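Local coordinates for guanylate kinase (Coxiella burnetii, PDB 3TR0), which catalyses the ATP-dependent phosphorylation of GMP to GDP, a step in the recycling of guanine nucleotides, at residues D192-E195 and K196-S199; V177-L180 and I181-I184. All blocks are in the same frame, centred on the assembly; numbering follows the deposited sequence.

In the fold
The chain first builds the P-loop nucleotide-binding core and then ends in three successive helices, 173-187, 191-197 and 199-204. Interaction 2 comes first, joining turns within helix 173-187, which lies against helix 20-30 and strands 120-125 and 166-169 of the parallel sheet. Interaction 1 follows, farther from the centre of the chain, and joins the last turn of helix 191-197 to the residues that lead into helix 199-204. Neither closes a long loop; the two are in series, neither nesting nor crossing, with centres about 21 Å apart and nearest atoms about 8 Å apart. Both meet the second subunit, so helices 173-187 and 191-197 contribute to the contact between subunits.

Interaction 1 (D192-E195 and K196-S199); sequences DVQE and KKLS
Gln194 and Leu198, one helical turn apart, make the main side-chain contact, and Lys197 lies alongside. The Gln194 chain bends at its second torsion (chi2 -73°), which swings the amide back over the following turn. There the amide carbon CD of Gln194 lies 4.0 Å from CD1 of Leu198, while OE1 of Gln194 rests 3.7 Å from CB of Lys197. The Lys197 chain is extended and runs beside the glutamine in the same direction, its methylenes passing OE1 before the ammonium moves away. Glutamine suits this place because its aliphatic stem packs locally while its amide reaches across the subunit interface: NE2 donates to the backbone O of Leu167 of the second subunit. An apolar leucine suits position 198, where it packs on Val169 of that subunit.

Among the backbone bonds, Val193 O accepts two donors. Lys197 N gives an i to i+4 bond of 3.2 Å to Val193 O, nearly straight at N-H (174°), whereas Lys196 N gives that oxygen a more bent i to i+3 bond (138°). Leu198 N donates to Gln194 O at 2.8 Å.

The charged groups use water and the neighbouring subunit. Lys196, long enough to curl back by bending at chi2 and chi4, donates from NZ to a water 2.8 Å away, which in turn donates to the main-chain O of Asp192. In one of its two conformers, Glu195 forms a salt bridge with Lys162 and a hydrogen bond with Tyr161 of the second subunit.

Leu198 leaves helical geometry after helix 191-197 and is itself the N-cap residue of helix 199-204. One helix thus ends and the next begins at a single residue, in a segment that packs against the second subunit.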
loop_
_atom_site.group_PDB
_atom_site.type_symbol
_atom_site.label_atom_id
_atom_site.label_comp_id
_atom_site.label_asym_id
_atom_site.label_seq_id
_atom_site.Cartn_x
_atom_site.Cartn_y
_atom_site.Cartn_z
ATOM N N ASP A 192 9.908 5.537 4.351
ATOM C CA ASP A 192 11.141 5.784 3.609
ATOM C C ASP A 192 10.974 6.884 2.561
ATOM O O ASP A 192 11.849 7.739 2.404
ATOM C CB ASP A 192 11.717 4.498 2.993
ATOM C CG ASP A 192 10.693 3.693 2.200
ATOM O OD1 ASP A 192 9.627 4.228 1.837
ATOM O OD2 ASP A 192 10.971 2.505 1.933
ATOM N N VAL A 193 9.849 6.864 1.855
ATOM C CA VAL A 193 9.550 7.893 0.866
ATOM C C VAL A 193 9.260 9.233 1.541
ATOM O O VAL A 193 9.689 10.284 1.066
ATOM C CB VAL A 193 8.341 7.515 -0.003
ATOM C CG1 VAL A 193 7.937 8.693 -0.880
ATOM C CG2 VAL A 193 8.655 6.282 -0.855
ATOM N N GLN A 194 8.528 9.188 2.649
ATOM C CA GLN A 194 8.114 10.410 3.340
ATOM C C GLN A 194 9.241 11.133 4.073
ATOM O O GLN A 194 9.182 12.351 4.256
ATOM C CB GLN A 194 6.954 10.116 4.297
ATOM C CG GLN A 194 5.651 9.757 3.597
ATOM C CD GLN A 194 4.989 10.955 2.946
ATOM O OE1 GLN A 194 5.593 11.647 2.133
ATOM N NE2 GLN A 194 3.740 11.210 3.310
ATOM N N GLU A 195 10.251 10.386 4.510
ATOM C CA GLU A 195 11.421 11.000 5.129
ATOM C C GLU A 195 11.993 12.050 4.186
ATOM O O GLU A 195 12.503 13.082 4.621
ATOM C CB GLU A 195 12.489 9.948 5.451
ATOM C CG GLU A 195 12.165 9.030 6.628
ATOM C CD GLU A 195 12.758 9.514 7.943
ATOM O OE1 GLU A 195 12.801 10.740 8.168
ATOM O OE2 GLU A 195 13.187 8.663 8.753
ATOM N N LYS A 196 11.894 11.783 2.887
ATOM C CA LYS A 196 12.428 12.685 1.875
ATOM C C LYS A 196 11.433 13.795 1.541
ATOM O O LYS A 196 11.762 14.974 1.620
ATOM C CB LYS A 196 12.795 11.907 0.607
ATOM C CG LYS A 196 13.869 10.853 0.811
ATOM C CD LYS A 196 15.256 11.475 0.840
ATOM C CE LYS A 196 16.319 10.442 1.177
ATOM N NZ LYS A 196 16.186 9.945 2.575
ATOM N N LYS A 197 10.214 13.416 1.169
ATOM C CA LYS A 197 9.201 14.394 0.773
ATOM C C LYS A 197 8.792 15.350 1.894
ATOM O O LYS A 197 8.451 16.505 1.635
ATOM C CB LYS A 197 7.961 13.703 0.201
ATOM C CG LYS A 197 6.870 14.685 -0.207
ATOM C CD LYS A 197 5.695 13.995 -0.873
ATOM C CE LYS A 197 4.615 15.001 -1.252
ATOM N NZ LYS A 197 3.425 14.352 -1.871
ATOM N N LEU A 198 8.818 14.871 3.136
ATOM C CA LEU A 198 8.424 15.695 4.274
ATOM C C LEU A 198 9.619 16.236 5.056
ATOM O O LEU A 198 9.503 16.546 6.243
ATOM C CB LEU A 198 7.529 14.904 5.224
ATOM C CG LEU A 198 6.188 14.392 4.703
ATOM C CD1 LEU A 198 5.465 13.699 5.834
ATOM C CD2 LEU A 198 5.349 15.534 4.156
ATOM N N SER A 199 10.761 16.352 4.389
ATOM C CA SER A 199 11.993 16.768 5.047
ATOM C C SER A 199 11.828 18.074 5.825
ATOM O O SER A 199 12.277 18.186 6.964
ATOM C CB SER A 199 13.119 16.914 4.024
ATOM O OG SER A 199 12.813 17.928 3.084
HETATM O O HOH W 1 14.576 7.683 2.778
#

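Interaction 2 (V177-L180 and I181-I184); sequences VQNL and IHII
Helix 173-187, which packs against the parallel sheet of the P-loop kinase core, contains this contact between two of its consecutive turns. Its backbone bonds are regular i to i+4 pairs: Ile181 N reaches Val177 O at 2.9 Å, and Ile184 N reaches Leu180 O at 3.1 Å with the N-H nearly straight (170°).

On the flank facing the second subunit, Gln178 folds over His182. Its CG is anti to the backbone N (chi1 179°) and the chain then bends at chi2, bringing NE2 of Gln178 over one face of the imidazole, 3.4 Å from CE1 of His182 and offset toward the rim. Amide and ring planes are 37° apart, so the groups are inclined rather than stacked flat. At the ring edge, OD1 of Asn179 lies 3.7 Å from CD2 of His182.

The apolar side is built from branched residues: CG1 of Val177 meets CD1 of Ile181 at 4.1 Å. Both lean on helix 20-30, at Leu23 for Val177 and at Leu27 and Ala30 for Ile181, while Leu180 and Ile183 press on strand 120-125.

His182 ND1 is hydrogen-bonded to ND1 of His182 in the second subunit. Such a bond needs one nitrogen to carry a proton and the other to offer a lone pair, which implies that the two imidazoles are probably not both doubly protonated.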
loop_
_atom_site.group_PDB
_atom_site.type_symbol
_atom_site.label_atom_id
_atom_site.label_comp_id
_atom_site.label_asym_id
_atom_site.label_seq_id
_atom_site.Cartn_x
_atom_site.Cartn_y
_atom_site.Cartn_z
ATOM N N VAL A 177 -8.198 -0.063 -12.297
ATOM C CA VAL A 177 -7.392 1.155 -12.310
ATOM C C VAL A 177 -7.335 1.754 -10.908
ATOM O O VAL A 177 -6.260 2.097 -10.416
ATOM C CB VAL A 177 -7.945 2.201 -13.292
ATOM C CG1 VAL A 177 -7.159 3.505 -13.182
ATOM C CG2 VAL A 177 -7.898 1.665 -14.720
ATOM N N GLN A 178 -8.490 1.873 -10.259
ATOM C CA GLN A 178 -8.530 2.430 -8.906
ATOM C C GLN A 178 -7.673 1.623 -7.928
ATOM O O GLN A 178 -7.071 2.182 -7.019
ATOM C CB GLN A 178 -9.966 2.531 -8.385
ATOM C CG GLN A 178 -10.065 3.088 -6.971
ATOM C CD GLN A 178 -9.553 4.517 -6.866
ATOM O OE1 GLN A 178 -10.200 5.455 -7.336
ATOM N NE2 GLN A 178 -8.384 4.688 -6.250
ATOM N N ASN A 179 -7.621 0.309 -8.109
ATOM C CA ASN A 179 -6.783 -0.521 -7.251
ATOM C C ASN A 179 -5.297 -0.291 -7.495
ATOM O O ASN A 179 -4.501 -0.262 -6.555
ATOM C CB ASN A 179 -7.144 -1.997 -7.392
ATOM C CG ASN A 179 -8.429 -2.340 -6.673
ATOM O OD1 ASN A 179 -8.768 -1.718 -5.666
ATOM N ND2 ASN A 179 -9.155 -3.322 -7.185
ATOM N N LEU A 180 -4.925 -0.123 -8.757
ATOM C CA LEU A 180 -3.552 0.236 -9.086
ATOM C C LEU A 180 -3.192 1.575 -8.435
ATOM O O LEU A 180 -2.087 1.753 -7.921
ATOM C CB LEU A 180 -3.360 0.287 -10.606
ATOM C CG LEU A 180 -3.556 -1.061 -11.314
ATOM C CD1 LEU A 180 -3.520 -0.924 -12.841
ATOM C CD2 LEU A 180 -2.501 -2.046 -10.844
ATOM N N ILE A 181 -4.137 2.508 -8.440
ATOM C CA ILE A 181 -3.912 3.816 -7.824
ATOM C C ILE A 181 -3.691 3.692 -6.315
ATOM O O ILE A 181 -2.814 4.346 -5.761
ATOM C CB ILE A 181 -5.078 4.785 -8.113
ATOM C CG1 ILE A 181 -5.118 5.130 -9.605
ATOM C CG2 ILE A 181 -4.947 6.052 -7.275
ATOM C CD1 ILE A 181 -6.342 5.915 -10.013
ATOM N N HIS A 182 -4.478 2.847 -5.652
ATOM C CA HIS A 182 -4.272 2.595 -4.226
ATOM C C HIS A 182 -2.846 2.126 -3.963
ATOM O O HIS A 182 -2.198 2.580 -3.023
ATOM C CB HIS A 182 -5.249 1.533 -3.691
ATOM C CG HIS A 182 -6.663 2.012 -3.557
ATOM N ND1 HIS A 182 -6.985 3.277 -3.117
ATOM C CD2 HIS A 182 -7.842 1.390 -3.803
ATOM C CE1 HIS A 182 -8.298 3.415 -3.097
ATOM N NE2 HIS A 182 -8.843 2.284 -3.508
ATOM N N ILE A 183 -2.370 1.199 -4.788
ATOM C CA ILE A 183 -1.077 0.565 -4.556
ATOM C C ILE A 183 0.076 1.560 -4.696
ATOM O O ILE A 183 0.975 1.601 -3.858
ATOM C CB ILE A 183 -0.870 -0.649 -5.480
ATOM C CG1 ILE A 183 -1.825 -1.782 -5.077
ATOM C CG2 ILE A 183 0.577 -1.123 -5.428
ATOM C CD1 ILE A 183 -2.040 -2.832 -6.164
ATOM N N ILE A 184 0.052 2.355 -5.758
ATOM C CA ILE A 184 1.092 3.358 -5.959
ATOM C C ILE A 184 0.982 4.476 -4.928
ATOM O O ILE A 184 1.989 4.946 -4.398
ATOM C CB ILE A 184 1.052 3.936 -7.384
ATOM C CG1 ILE A 184 1.505 2.869 -8.379
ATOM C CG2 ILE A 184 1.940 5.177 -7.484
ATOM C CD1 ILE A 184 1.170 3.177 -9.818
#